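Local coordinates for putative PAS/PAC sensor protein (Nakamurella multipartita DSM 44233, PDB 6HMJ) that acts as a blue-light receptor that carries flavin mononucleotide and mediates RNA binding and translational regulation, at residues V76-L81 with A90-T95; E86-M91 with D112-V117; T177-G182 with T198-M203; A148-D153 with P191-L196; K211-P216 with A309-I314. All coordinates share one frame; numbering follows the deposited sequence.

Interaction 1: residues V76-L81 with A90-T95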
# COMPACT_ATOMS: atom_id res chain seq x y z
N VAL A 76 24.39 25.25 41.04
CA VAL A 76 25.00 26.25 40.16
C VAL A 76 25.25 25.61 38.81
O VAL A 76 25.98 24.61 38.72
CB VAL A 76 26.30 26.82 40.75
CG1 VAL A 76 27.00 27.71 39.73
CG2 VAL A 76 26.02 27.59 42.03
N ASN A 77 24.67 26.18 37.76
CA ASN A 77 24.93 25.74 36.39
C ASN A 77 26.17 26.46 35.86
O ASN A 77 26.34 27.66 36.06
CB ASN A 77 23.74 26.04 35.49
CG ASN A 77 22.48 25.30 35.92
OD1 ASN A 77 22.55 24.30 36.63
ND2 ASN A 77 21.33 25.80 35.50
N HIS A 78 27.03 25.71 35.18
CA HIS A 78 28.30 26.24 34.71
C HIS A 78 28.85 25.33 33.62
O HIS A 78 28.20 24.37 33.19
CB HIS A 78 29.30 26.37 35.86
CG HIS A 78 29.67 25.06 36.48
ND1 HIS A 78 30.68 24.27 35.98
CD2 HIS A 78 29.16 24.40 37.54
CE1 HIS A 78 30.79 23.18 36.72
NE2 HIS A 78 29.88 23.23 37.67
N LEU A 79 30.06 25.65 33.17
CA LEU A 79 30.78 24.86 32.18
C LEU A 79 32.01 24.22 32.80
O LEU A 79 32.41 24.53 33.93
CB LEU A 79 31.20 25.74 30.99
CG LEU A 79 30.13 26.52 30.24
CD1 LEU A 79 30.76 27.31 29.10
CD2 LEU A 79 29.05 25.60 29.71
N LEU A 80 32.61 23.30 32.05
CA LEU A 80 33.90 22.71 32.40
C LEU A 80 34.83 22.91 31.21
O LEU A 80 34.51 22.48 30.10
CB LEU A 80 33.77 21.23 32.76
CG LEU A 80 33.08 20.91 34.09
CD1 LEU A 80 32.97 19.41 34.28
CD2 LEU A 80 33.81 21.54 35.27
N LEU A 81 35.97 23.55 31.45
CA LEU A 81 36.91 23.85 30.37
C LEU A 81 37.76 22.63 30.03
O LEU A 81 38.31 21.97 30.92
CB LEU A 81 37.80 25.02 30.77
CG LEU A 81 37.01 26.25 31.24
CD1 LEU A 81 37.94 27.34 31.73
CD2 LEU A 81 36.09 26.77 30.14
N ALA A 90 27.90 21.50 32.68
CA ALA A 90 28.09 20.89 33.99
C ALA A 90 27.16 21.54 35.00
O ALA A 90 26.49 22.54 34.72
CB ALA A 90 29.55 21.01 34.44
N MET A 91 27.13 20.95 36.19
CA MET A 91 26.26 21.40 37.27
C MET A 91 26.88 20.96 38.58
O MET A 91 27.32 19.81 38.71
CB MET A 91 24.85 20.82 37.10
CG MET A 91 23.85 21.22 38.19
SD MET A 91 22.85 19.84 38.80
CE MET A 91 24.11 18.78 39.51
N THR A 92 26.93 21.88 39.55
CA THR A 92 27.44 21.58 40.88
C THR A 92 26.29 21.63 41.87
O THR A 92 25.49 22.57 41.85
CB THR A 92 28.53 22.57 41.30
OG1 THR A 92 29.62 22.50 40.38
CG2 THR A 92 29.03 22.26 42.70
N THR A 93 26.21 20.61 42.72
CA THR A 93 25.27 20.59 43.83
C THR A 93 26.04 20.68 45.13
O THR A 93 27.07 20.01 45.31
CB THR A 93 24.42 19.31 43.81
OG1 THR A 93 23.73 19.22 42.56
CG2 THR A 93 23.41 19.31 44.94
N LEU A 94 25.55 21.50 46.05
CA LEU A 94 26.22 21.76 47.32
C LEU A 94 25.25 21.50 48.46
O LEU A 94 24.17 22.10 48.50
CB LEU A 94 26.75 23.20 47.38
CG LEU A 94 27.69 23.63 46.25
CD1 LEU A 94 27.74 25.15 46.17
CD2 LEU A 94 29.08 23.06 46.43
N THR A 95 25.62 20.61 49.37
CA THR A 95 24.86 20.35 50.57
C THR A 95 25.77 20.47 51.78
O THR A 95 26.96 20.13 51.72
CB THR A 95 24.19 18.96 50.54
OG1 THR A 95 25.17 17.96 50.26
CG2 THR A 95 23.11 18.93 49.48
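His78 holds its CG between the backbone N and the carbonyl carbon (chi1 64°), and with chi2 at 86° its imidazole leans over strand 90-95, whereas Thr92 turns its hydroxyl beside its own backbone N to meet it. His78 NE2 and Thr92 OG1 are hydrogen-bonded at 2.8 Å, the oxygen lying at the ring edge. On the other side of the imidazole, His78 ND1 gives its hydrogen to Leu79 O at 2.7 Å, in the ring plane, so both nitrogens are engaged and the ring's rotation is fixed. The carbonyl carbon of Ala90 lies over one face of the ring; Ala90 CB comes to 3.4 Å from His78 CE1 and receives Leu80 CG at 3.5 Å. Asn77 and Met91 share the other face of the sheet, where their side chains cross at a slant, Asn77 OD1 3.7 Å from Met91 CG. The backbones pair antiparallel: Val76 with Thr92 and His78 with Ala90 are hydrogen-bonded pairs, flanking the non-hydrogen-bonded pair Asn77 with Met91. This is the hairpin of strands 74-82 and 85-97 at the edge of the N-terminal PAS sheet. Trp60 of helix 54-70 packs edge-to-face on His78 and also bonds Thr92 OG1, while strand 105-112 continues the sheet beyond Met91, and Arg116 of the second subunit reaches the backbone oxygens of His78 and Ala90.

Interaction 2: residues E86-M91 with D112-V117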
# COMPACT_ATOMS: atom_id res chain seq x y z
N GLU A 86 36.08 22.08 23.16
CA GLU A 86 35.01 22.97 23.59
C GLU A 86 34.55 22.60 25.00
O GLU A 86 34.56 21.43 25.38
CB GLU A 86 33.84 22.89 22.61
CG GLU A 86 32.73 23.90 22.85
CD GLU A 86 33.12 25.31 22.43
OE1 GLU A 86 34.02 25.45 21.57
OE2 GLU A 86 32.52 26.27 22.95
N PRO A 87 34.16 23.59 25.81
CA PRO A 87 33.71 23.28 27.18
C PRO A 87 32.51 22.35 27.19
O PRO A 87 31.72 22.29 26.24
CB PRO A 87 33.36 24.65 27.76
CG PRO A 87 34.14 25.62 26.97
CD PRO A 87 34.23 25.05 25.58
N ARG A 88 32.36 21.62 28.31
CA ARG A 88 31.24 20.72 28.52
C ARG A 88 30.23 21.36 29.47
O ARG A 88 30.61 22.10 30.38
CB ARG A 88 31.70 19.39 29.10
CG ARG A 88 32.65 18.60 28.22
CD ARG A 88 34.06 18.65 28.77
NE ARG A 88 34.17 17.96 30.05
CZ ARG A 88 35.15 18.13 30.92
NH1 ARG A 88 36.13 19.00 30.66
NH2 ARG A 88 35.16 17.45 32.06
N PRO A 89 28.94 21.08 29.29
CA PRO A 89 27.95 21.56 30.27
C PRO A 89 28.07 20.79 31.57
O PRO A 89 28.30 19.58 31.57
CB PRO A 89 26.61 21.31 29.57
CG PRO A 89 26.88 20.12 28.71
CD PRO A 89 28.31 20.27 28.24
N ALA A 90 27.90 21.50 32.68
CA ALA A 90 28.09 20.89 33.99
C ALA A 90 27.16 21.54 35.00
O ALA A 90 26.49 22.54 34.72
CB ALA A 90 29.55 21.01 34.44
N MET A 91 27.13 20.95 36.19
CA MET A 91 26.26 21.40 37.27
C MET A 91 26.88 20.96 38.58
O MET A 91 27.32 19.81 38.71
CB MET A 91 24.85 20.82 37.10
CG MET A 91 23.85 21.22 38.19
SD MET A 91 22.85 19.84 38.80
CE MET A 91 24.11 18.78 39.51
N ASP A 112 29.21 16.25 35.06
CA ASP A 112 29.42 16.58 33.66
C ASP A 112 28.17 16.16 32.89
O ASP A 112 27.88 14.97 32.76
CB ASP A 112 30.66 15.88 33.12
CG ASP A 112 30.90 16.16 31.64
OD1 ASP A 112 30.11 16.91 31.03
OD2 ASP A 112 31.89 15.62 31.09
N LEU A 113 27.43 17.14 32.38
CA LEU A 113 26.18 16.89 31.67
C LEU A 113 26.40 16.66 30.18
O LEU A 113 25.42 16.63 29.42
CB LEU A 113 25.22 18.06 31.88
CG LEU A 113 24.86 18.39 33.33
CD1 LEU A 113 24.02 19.66 33.41
CD2 LEU A 113 24.12 17.23 33.98
N SER A 114 27.65 16.49 29.75
CA SER A 114 27.93 16.34 28.33
C SER A 114 27.23 15.12 27.75
O SER A 114 26.63 15.19 26.67
CB SER A 114 29.44 16.26 28.11
OG SER A 114 29.78 16.43 26.74
N ASP A 115 27.30 13.99 28.46
CA ASP A 115 26.73 12.75 27.95
C ASP A 115 25.20 12.79 27.99
O ASP A 115 24.53 12.42 27.02
CB ASP A 115 27.26 11.57 28.75
CG ASP A 115 26.77 10.23 28.24
OD1 ASP A 115 26.11 10.20 27.18
OD2 ASP A 115 27.05 9.20 28.89
N ARG A 116 24.64 13.25 29.11
CA ARG A 116 23.19 13.28 29.26
C ARG A 116 22.56 14.20 28.21
O ARG A 116 21.52 13.87 27.63
CB ARG A 116 22.83 13.75 30.67
CG ARG A 116 21.34 13.85 30.95
CD ARG A 116 20.74 12.49 31.22
NE ARG A 116 19.28 12.54 31.27
CZ ARG A 116 18.57 12.86 32.35
NH1 ARG A 116 19.18 13.15 33.49
NH2 ARG A 116 17.25 12.88 32.28
N VAL A 117 23.18 15.36 27.97
CA VAL A 117 22.67 16.28 26.96
C VAL A 117 22.76 15.66 25.57
O VAL A 117 21.84 15.80 24.76
CB VAL A 117 23.43 17.62 27.04
CG1 VAL A 117 23.34 18.38 25.73
CG2 VAL A 117 22.87 18.46 28.18
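Pro89 presents its ring as a blunt knob to the first turn of helix 114-149, fitting into a hollow made by the Leu113 backbone, Ser114 and Val117. Pro89 CG rests 4.1 Å from Leu113 CB and 4.4 Å from Val117 CG2, and its CD lies over the CA of Ser114. Leu113 is the reciprocal bump: its CG stays beside the backbone N (chi1 -58°), and CD1 lodges against the strand between the Ala90 carbonyl carbon and Met91 CB, 4.0 Å from the latter. On the other flank, the CB and CG of Arg88 lie along the CB of Ser114, and its bent chain brings the guanidinium edge-on to the carboxylate of Asp112, the two planes 67° apart. Leu113 N donates to Pro89 O at 2.7 Å. Asp112 OD1 accepts from Ser114 N at 2.8 Å, closing an Asx turn at the helix start. Asp112 OD2 forms a salt bridge with Arg88 NE, its hydrogen bond weak at 3.4 Å, and the arginine's other nitrogens bind Val33 O and Thr82 OG1. Facing a guanidinium and a helix N-terminus together, the carboxylate would favour its ionised form.

Interaction 3: residues T177-G182 with T198-M203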
# COMPACT_ATOMS: atom_id res chain seq x y z
N THR A 177 -2.35 7.65 3.44
CA THR A 177 -3.06 6.97 4.51
C THR A 177 -4.55 6.85 4.19
O THR A 177 -5.16 5.80 4.41
CB THR A 177 -2.87 7.70 5.83
OG1 THR A 177 -1.50 7.57 6.25
CG2 THR A 177 -3.78 7.12 6.91
N GLY A 178 -5.14 7.92 3.66
CA GLY A 178 -6.56 7.87 3.32
C GLY A 178 -6.86 6.86 2.24
O GLY A 178 -7.90 6.18 2.29
N MET A 179 -5.98 6.73 1.25
CA MET A 179 -6.21 5.79 0.17
C MET A 179 -6.12 4.35 0.66
O MET A 179 -6.90 3.49 0.23
CB MET A 179 -5.19 6.02 -0.95
CG MET A 179 -5.46 5.21 -2.21
SD MET A 179 -4.02 5.10 -3.28
CE MET A 179 -3.19 3.69 -2.54
N ILE A 180 -5.19 4.06 1.57
CA ILE A 180 -5.03 2.70 2.07
C ILE A 180 -6.20 2.33 2.96
O ILE A 180 -6.84 1.28 2.78
CB ILE A 180 -3.68 2.56 2.80
CG1 ILE A 180 -2.53 2.87 1.84
CG2 ILE A 180 -3.54 1.16 3.39
CD1 ILE A 180 -1.17 2.95 2.51
N GLU A 181 -6.50 3.17 3.95
CA GLU A 181 -7.64 2.91 4.83
C GLU A 181 -8.94 2.82 4.04
O GLU A 181 -9.75 1.92 4.26
CB GLU A 181 -7.73 3.99 5.90
CG GLU A 181 -6.55 3.98 6.88
CD GLU A 181 -6.56 5.17 7.82
OE1 GLU A 181 -7.41 6.07 7.64
OE2 GLU A 181 -5.71 5.21 8.74
N GLY A 182 -9.14 3.75 3.10
CA GLY A 182 -10.38 3.76 2.33
C GLY A 182 -10.52 2.54 1.44
O GLY A 182 -11.58 1.91 1.39
N THR A 198 -13.27 5.64 -6.71
CA THR A 198 -14.24 6.19 -5.77
C THR A 198 -13.61 6.52 -4.43
O THR A 198 -14.15 7.35 -3.69
CB THR A 198 -15.41 5.22 -5.57
OG1 THR A 198 -14.98 4.09 -4.80
CG2 THR A 198 -15.99 4.76 -6.90
N VAL A 199 -12.48 5.89 -4.09
CA VAL A 199 -11.76 6.26 -2.87
C VAL A 199 -11.15 7.65 -3.02
O VAL A 199 -11.22 8.48 -2.12
CB VAL A 199 -10.70 5.21 -2.53
CG1 VAL A 199 -9.77 5.72 -1.44
CG2 VAL A 199 -11.37 3.91 -2.09
N PHE A 200 -10.51 7.90 -4.17
CA PHE A 200 -9.94 9.22 -4.41
C PHE A 200 -11.02 10.30 -4.38
O PHE A 200 -10.81 11.38 -3.80
CB PHE A 200 -9.20 9.24 -5.75
CG PHE A 200 -7.88 8.51 -5.73
CD1 PHE A 200 -6.99 8.68 -4.67
CD2 PHE A 200 -7.53 7.66 -6.76
CE1 PHE A 200 -5.79 8.01 -4.65
CE2 PHE A 200 -6.32 6.98 -6.74
CZ PHE A 200 -5.45 7.16 -5.69
N THR A 201 -12.17 10.04 -4.99
CA THR A 201 -13.23 11.05 -5.01
C THR A 201 -13.87 11.21 -3.64
O THR A 201 -14.25 12.33 -3.26
CB THR A 201 -14.28 10.70 -6.06
OG1 THR A 201 -14.89 9.45 -5.72
CG2 THR A 201 -13.64 10.59 -7.44
N ASP A 202 -14.01 10.12 -2.89
CA ASP A 202 -14.51 10.23 -1.52
C ASP A 202 -13.61 11.09 -0.65
O ASP A 202 -14.08 11.64 0.35
CB ASP A 202 -14.65 8.84 -0.89
CG ASP A 202 -15.84 8.07 -1.41
OD1 ASP A 202 -16.68 8.65 -2.13
OD2 ASP A 202 -15.94 6.86 -1.09
N MET A 203 -12.34 11.23 -1.01
CA MET A 203 -11.39 12.04 -0.27
C MET A 203 -11.32 13.48 -0.77
O MET A 203 -10.50 14.26 -0.26
CB MET A 203 -10.00 11.42 -0.32
CG MET A 203 -9.85 10.18 0.54
SD MET A 203 -8.13 9.66 0.69
CE MET A 203 -7.72 9.32 -1.02
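Met179 and Phe200 meet where helices 172-185 and 192-202 pass, the short axes 9.5 Å apart and their directions 126° from each other. Met179 sends CG away from its backbone N (chi1 -172°), along the flank of its helix. Its CB faces the terminal methyl of Met203, 4.2 Å from that CE. One atom further, CG lies 3.7 Å from Phe200 CE1 and also touches Val199 CG1. The sulfur comes next: Met179 SD approaches the phenyl obliquely, 3.5 Å from Phe200 CZ and 4.5 Å from the ring centroid, at 62° to the ring normal, a Met-aromatic contact. A bend at chi3 then turns the CE methyl away from Phe200, and the side chain as a whole also packs on Ala142, Ile145 and Val146 of helix 114-149. Two glycines let the partner segment come close. Met203 SD lies against the bare backbone of Gly178, 3.4 Å from Gly178 C, and Val199 CG2 is 3.9 Å from Gly182 C. Phe200 itself stacks on His164, so helix 154-167 joins the cluster. Apolar carbon, sulfur and an aromatic ring make up this interface, and no polar group of one segment bonds the other. Cohesion between the two therefore rests on dispersion and the sulfur-ring contact, and on shape rather than charge.

Interaction 4: residues A148-D153 with P191-L196; sequences AAFDVD and PLRRRL. With GOL (glycerol), chain F.
Ala149 and Arg193, with CA atoms 6.2 Å apart, meet where helix 114-149 ends in a Schellman motif, Asp151 taking a positive phi of 50°. From helix 192-202 the extended side chain of Arg193 reaches the carbonyl this ending exposes: NE donates to Ala149 O at 2.8 Å, the oxygen close to the guanidinium plane and the nitrogen in the carbonyl plane. Arg193 NH2 gives a second bond, 2.9 Å, to O1 of a glycerol that probably came from the crystallisation liquor and is also bound by Arg193 of the second subunit. Phe150 and Arg193 run side by side with opposed headings, ring and guanidinium planes 24° apart, with Phe150 CD1 4.0 Å from Arg193 CG. The apolar side is filled by leucines: Ala149 CB lies 3.8 Å from both Leu192 CD2 and Leu196 CD2, while Leu196 CD2 also approaches Phe150 CE2 at 3.5 Å. Beyond the contact, Arg356 of helix 351-372 takes Phe150 O and Asp151 O, and Asp151 forms salt bridges with Arg195 of the second subunit. This is a helix end of Schellman type, in the part of helix 114-149 within the ANTAR range, arginines bonding carbonyls at and just beyond it.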
# COMPACT_ATOMS: atom_id res chain seq x y z
N ALA A 148 0.26 -1.11 -9.51
CA ALA A 148 -0.32 -2.34 -10.03
C ALA A 148 -1.81 -2.19 -10.32
O ALA A 148 -2.31 -2.80 -11.27
CB ALA A 148 -0.09 -3.48 -9.04
N ALA A 149 -2.54 -1.40 -9.53
CA ALA A 149 -3.97 -1.23 -9.75
C ALA A 149 -4.25 -0.67 -11.14
O ALA A 149 -5.13 -1.16 -11.85
CB ALA A 149 -4.57 -0.32 -8.67
N PHE A 150 -3.51 0.37 -11.53
CA PHE A 150 -3.66 0.98 -12.84
C PHE A 150 -2.56 0.57 -13.82
O PHE A 150 -2.52 1.09 -14.94
CB PHE A 150 -3.66 2.51 -12.72
CG PHE A 150 -4.78 3.06 -11.88
CD1 PHE A 150 -6.07 3.11 -12.36
CD2 PHE A 150 -4.53 3.55 -10.60
CE1 PHE A 150 -7.10 3.62 -11.59
CE2 PHE A 150 -5.56 4.06 -9.83
CZ PHE A 150 -6.84 4.10 -10.32
N ASP A 151 -1.68 -0.35 -13.43
CA ASP A 151 -0.59 -0.81 -14.27
C ASP A 151 0.20 0.37 -14.85
O ASP A 151 0.26 0.58 -16.07
CB ASP A 151 -1.11 -1.73 -15.38
CG ASP A 151 0.01 -2.37 -16.18
OD1 ASP A 151 0.90 -3.00 -15.57
OD2 ASP A 151 0.00 -2.26 -17.43
N VAL A 152 0.81 1.14 -13.95
CA VAL A 152 1.69 2.24 -14.31
C VAL A 152 2.98 2.08 -13.53
O VAL A 152 3.03 1.38 -12.51
CB VAL A 152 1.05 3.62 -14.04
CG1 VAL A 152 -0.22 3.79 -14.86
CG2 VAL A 152 0.76 3.80 -12.56
N ASP A 153 4.03 2.74 -14.00
CA ASP A 153 5.33 2.64 -13.35
C ASP A 153 5.35 3.48 -12.07
O ASP A 153 4.38 4.14 -11.71
CB ASP A 153 6.45 3.04 -14.32
CG ASP A 153 6.42 4.51 -14.69
OD1 ASP A 153 5.94 5.33 -13.89
OD2 ASP A 153 6.89 4.83 -15.80
N PRO A 191 -14.89 -3.83 -9.19
CA PRO A 191 -13.56 -4.10 -9.74
C PRO A 191 -12.58 -3.03 -9.28
O PRO A 191 -12.96 -1.89 -9.00
CB PRO A 191 -13.78 -4.08 -11.25
CG PRO A 191 -15.03 -3.31 -11.46
CD PRO A 191 -15.88 -3.55 -10.25
N LEU A 192 -11.30 -3.41 -9.19
CA LEU A 192 -10.34 -2.66 -8.40
C LEU A 192 -10.23 -1.20 -8.84
O LEU A 192 -10.26 -0.29 -8.00
CB LEU A 192 -8.97 -3.34 -8.46
CG LEU A 192 -7.84 -2.64 -7.71
CD1 LEU A 192 -8.22 -2.39 -6.26
CD2 LEU A 192 -6.56 -3.45 -7.80
N ARG A 193 -10.10 -0.95 -10.14
CA ARG A 193 -9.85 0.41 -10.60
C ARG A 193 -11.05 1.32 -10.31
O ARG A 193 -10.87 2.46 -9.86
CB ARG A 193 -9.51 0.42 -12.08
CG ARG A 193 -8.22 -0.30 -12.38
CD ARG A 193 -7.94 -0.39 -13.87
NE ARG A 193 -6.70 -1.12 -14.12
CZ ARG A 193 -6.29 -1.51 -15.32
NH1 ARG A 193 -7.03 -1.25 -16.40
NH2 ARG A 193 -5.15 -2.17 -15.45
N ARG A 194 -12.26 0.84 -10.57
CA ARG A 194 -13.45 1.57 -10.15
C ARG A 194 -13.45 1.78 -8.64
O ARG A 194 -13.72 2.88 -8.15
CB ARG A 194 -14.71 0.81 -10.59
CG ARG A 194 -16.04 1.35 -10.09
CD ARG A 194 -16.49 2.59 -10.86
NE ARG A 194 -17.84 2.98 -10.50
CZ ARG A 194 -18.94 2.33 -10.88
NH1 ARG A 194 -18.84 1.24 -11.64
NH2 ARG A 194 -20.14 2.76 -10.51
N ARG A 195 -13.12 0.72 -7.89
CA ARG A 195 -13.09 0.80 -6.44
C ARG A 195 -12.13 1.88 -5.96
O ARG A 195 -12.47 2.70 -5.10
CB ARG A 195 -12.68 -0.56 -5.88
CG ARG A 195 -13.02 -0.80 -4.43
CD ARG A 195 -12.37 -2.08 -3.95
NE ARG A 195 -12.55 -3.16 -4.92
CZ ARG A 195 -11.74 -4.21 -5.05
NH1 ARG A 195 -10.68 -4.34 -4.26
NH2 ARG A 195 -11.99 -5.13 -5.97
N LEU A 196 -10.91 1.90 -6.51
CA LEU A 196 -9.91 2.87 -6.07
C LEU A 196 -10.30 4.29 -6.49
O LEU A 196 -10.07 5.24 -5.74
CB LEU A 196 -8.55 2.49 -6.64
CG LEU A 196 -7.32 3.22 -6.10
CD1 LEU A 196 -7.24 3.14 -4.58
CD2 LEU A 196 -6.07 2.62 -6.73
C1 GOL F . -4.28 -4.90 -13.03
O1 GOL F . -3.97 -3.55 -13.18
C2 GOL F . -5.16 -5.02 -11.77
O2 GOL F . -6.42 -4.47 -11.94
C3 GOL F . -5.22 -6.54 -11.48
O3 GOL F . -6.08 -6.71 -10.39

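Interaction 5: residues K211-P216 with A309-I314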
# COMPACT_ATOMS: atom_id res chain seq x y z
N LYS A 211 -17.46 12.12 -20.45
CA LYS A 211 -17.63 12.32 -21.88
C LYS A 211 -16.96 11.19 -22.65
O LYS A 211 -15.80 10.85 -22.39
CB LYS A 211 -17.06 13.67 -22.30
CG LYS A 211 -17.51 14.83 -21.40
CD LYS A 211 -19.02 14.97 -21.32
CE LYS A 211 -19.43 15.75 -20.08
NZ LYS A 211 -20.88 16.08 -20.06
N GLY A 212 -17.68 10.61 -23.60
CA GLY A 212 -17.18 9.56 -24.47
C GLY A 212 -16.85 10.08 -25.85
O GLY A 212 -16.36 11.20 -26.01
N TRP A 213 -17.14 9.27 -26.86
CA TRP A 213 -16.80 9.61 -28.24
C TRP A 213 -17.47 8.62 -29.19
O TRP A 213 -18.10 7.65 -28.76
CB TRP A 213 -15.28 9.62 -28.45
CG TRP A 213 -14.56 8.51 -27.74
CD1 TRP A 213 -13.85 8.60 -26.58
CD2 TRP A 213 -14.47 7.14 -28.15
NE1 TRP A 213 -13.33 7.38 -26.24
CE2 TRP A 213 -13.69 6.46 -27.19
CE3 TRP A 213 -14.97 6.42 -29.24
CZ2 TRP A 213 -13.41 5.10 -27.28
CZ3 TRP A 213 -14.68 5.06 -29.33
CH2 TRP A 213 -13.91 4.42 -28.35
N THR A 214 -17.32 8.89 -30.48
CA THR A 214 -17.79 8.02 -31.56
C THR A 214 -16.78 8.12 -32.70
O THR A 214 -16.44 9.24 -33.11
CB THR A 214 -19.19 8.42 -32.04
OG1 THR A 214 -20.14 8.25 -30.98
CG2 THR A 214 -19.62 7.58 -33.23
N VAL A 215 -16.31 6.98 -33.20
CA VAL A 215 -15.29 6.97 -34.24
C VAL A 215 -15.64 5.94 -35.29
O VAL A 215 -16.39 4.98 -35.03
CB VAL A 215 -13.89 6.65 -33.66
CG1 VAL A 215 -13.51 7.67 -32.60
CG2 VAL A 215 -13.85 5.24 -33.09
N PRO A 216 -15.11 6.09 -36.50
CA PRO A 216 -15.36 5.13 -37.57
C PRO A 216 -14.50 3.88 -37.37
O PRO A 216 -13.70 3.78 -36.44
CB PRO A 216 -14.97 5.90 -38.83
CG PRO A 216 -13.92 6.84 -38.38
CD PRO A 216 -14.28 7.22 -36.96
N ALA A 309 -20.04 2.22 -40.23
CA ALA A 309 -19.60 1.38 -39.13
C ALA A 309 -18.79 2.25 -38.18
O ALA A 309 -17.83 2.90 -38.59
CB ALA A 309 -18.76 0.21 -39.64
N VAL A 310 -19.19 2.27 -36.90
CA VAL A 310 -18.56 3.12 -35.91
C VAL A 310 -18.46 2.38 -34.59
O VAL A 310 -19.22 1.45 -34.31
CB VAL A 310 -19.33 4.44 -35.69
CG1 VAL A 310 -19.45 5.21 -37.00
CG2 VAL A 310 -20.70 4.17 -35.09
N THR A 311 -17.50 2.80 -33.77
CA THR A 311 -17.37 2.36 -32.39
C THR A 311 -17.64 3.56 -31.49
O THR A 311 -17.11 4.65 -31.72
CB THR A 311 -15.98 1.79 -32.11
OG1 THR A 311 -15.75 0.67 -32.98
CG2 THR A 311 -15.87 1.34 -30.66
N THR A 312 -18.46 3.35 -30.47
CA THR A 312 -18.88 4.43 -29.58
C THR A 312 -18.57 4.06 -28.14
O THR A 312 -18.89 2.95 -27.70
CB THR A 312 -20.37 4.73 -29.73
OG1 THR A 312 -20.59 5.42 -30.97
CG2 THR A 312 -20.88 5.58 -28.58
N LEU A 313 -17.94 4.98 -27.42
CA LEU A 313 -17.79 4.88 -25.97
C LEU A 313 -18.80 5.83 -25.34
O LEU A 313 -18.88 7.01 -25.72
CB LEU A 313 -16.37 5.23 -25.54
CG LEU A 313 -16.08 5.17 -24.04
CD1 LEU A 313 -16.27 3.75 -23.52
CD2 LEU A 313 -14.68 5.68 -23.73
N ILE A 314 -19.58 5.33 -24.38
CA ILE A 314 -20.65 6.11 -23.79
C ILE A 314 -20.92 5.60 -22.39
O ILE A 314 -20.70 4.42 -22.08
CB ILE A 314 -21.93 6.06 -24.67
CG1 ILE A 314 -22.95 7.09 -24.18
CG2 ILE A 314 -22.52 4.66 -24.67
CD1 ILE A 314 -24.11 7.29 -25.14
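Trp213 lays its indole over Leu313, its CG held between the backbone N and the carbonyl carbon (chi1 40°). Leu313 CB stands above the six-membered ring, 3.5 Å from its centroid and 19° off the normal, a CH-pi contact. With CG anti to the backbone N and chi2 at 63°, Leu313 brings its CD2 branch to the pyrrole end, 3.3 Å from Trp213 NE1. The six-membered end of the indole reaches across to the neighbouring strand, where Trp213 CZ3 meets Thr311 O at the ring edge, 3.4 Å away. Further along this face, Val215 CG2 comes to 4.2 Å from Thr311 CB. Strand 213-216 runs antiparallel to strand 310-317, with Trp213-Leu313 and Val215-Thr311 as hydrogen-bonded pairs. It thereby adds an outer strand, drawn from the segment following helix 192-202, to a sheet whose other five strands follow the 2-1-5-4-3 order of a PAS domain, here the flavin-binding LOV domain. On the opposite face the Thr214 and Thr312 hydroxyls are hydrogen-bonded at 2.9 Å, each turned beside its own backbone N. Thr214 CG2 continues to Val310, 4.0 Å from its CB. Ile300 of helix 294-305 packs on both threonines, and the Thr312 side chain is about 6 Å from the flavin mononucleotide, which Ile314 touches. Over the indole face of the sheet, Glu327 of strand 323-334 meets Trp213 and Thr311, and Val350 packs on Leu313.

Overall arrangement
The five contacts are strung along an elongated chain. Interactions 1 and 2 share Ala90 and Met91 on strand 85-97, their centres about 10 Å apart, and both touch the second subunit. Helix 114-149 starts in interaction 2 and ends in interaction 4, whose centres are about 56 Å apart. There helix 192-202 joins interaction 4 to interaction 3, centres about 13 Å apart, with Leu196 CD1 packed 3.6 Å from Met179 CG. The same helix is followed in the chain by strand 213-216 of interaction 5, centred about 24 Å from interaction 4. Only interaction 5 reaches the flavin pocket, through Ile314; its centre lies about 84 Å from that of interaction 1, across the chain's centre.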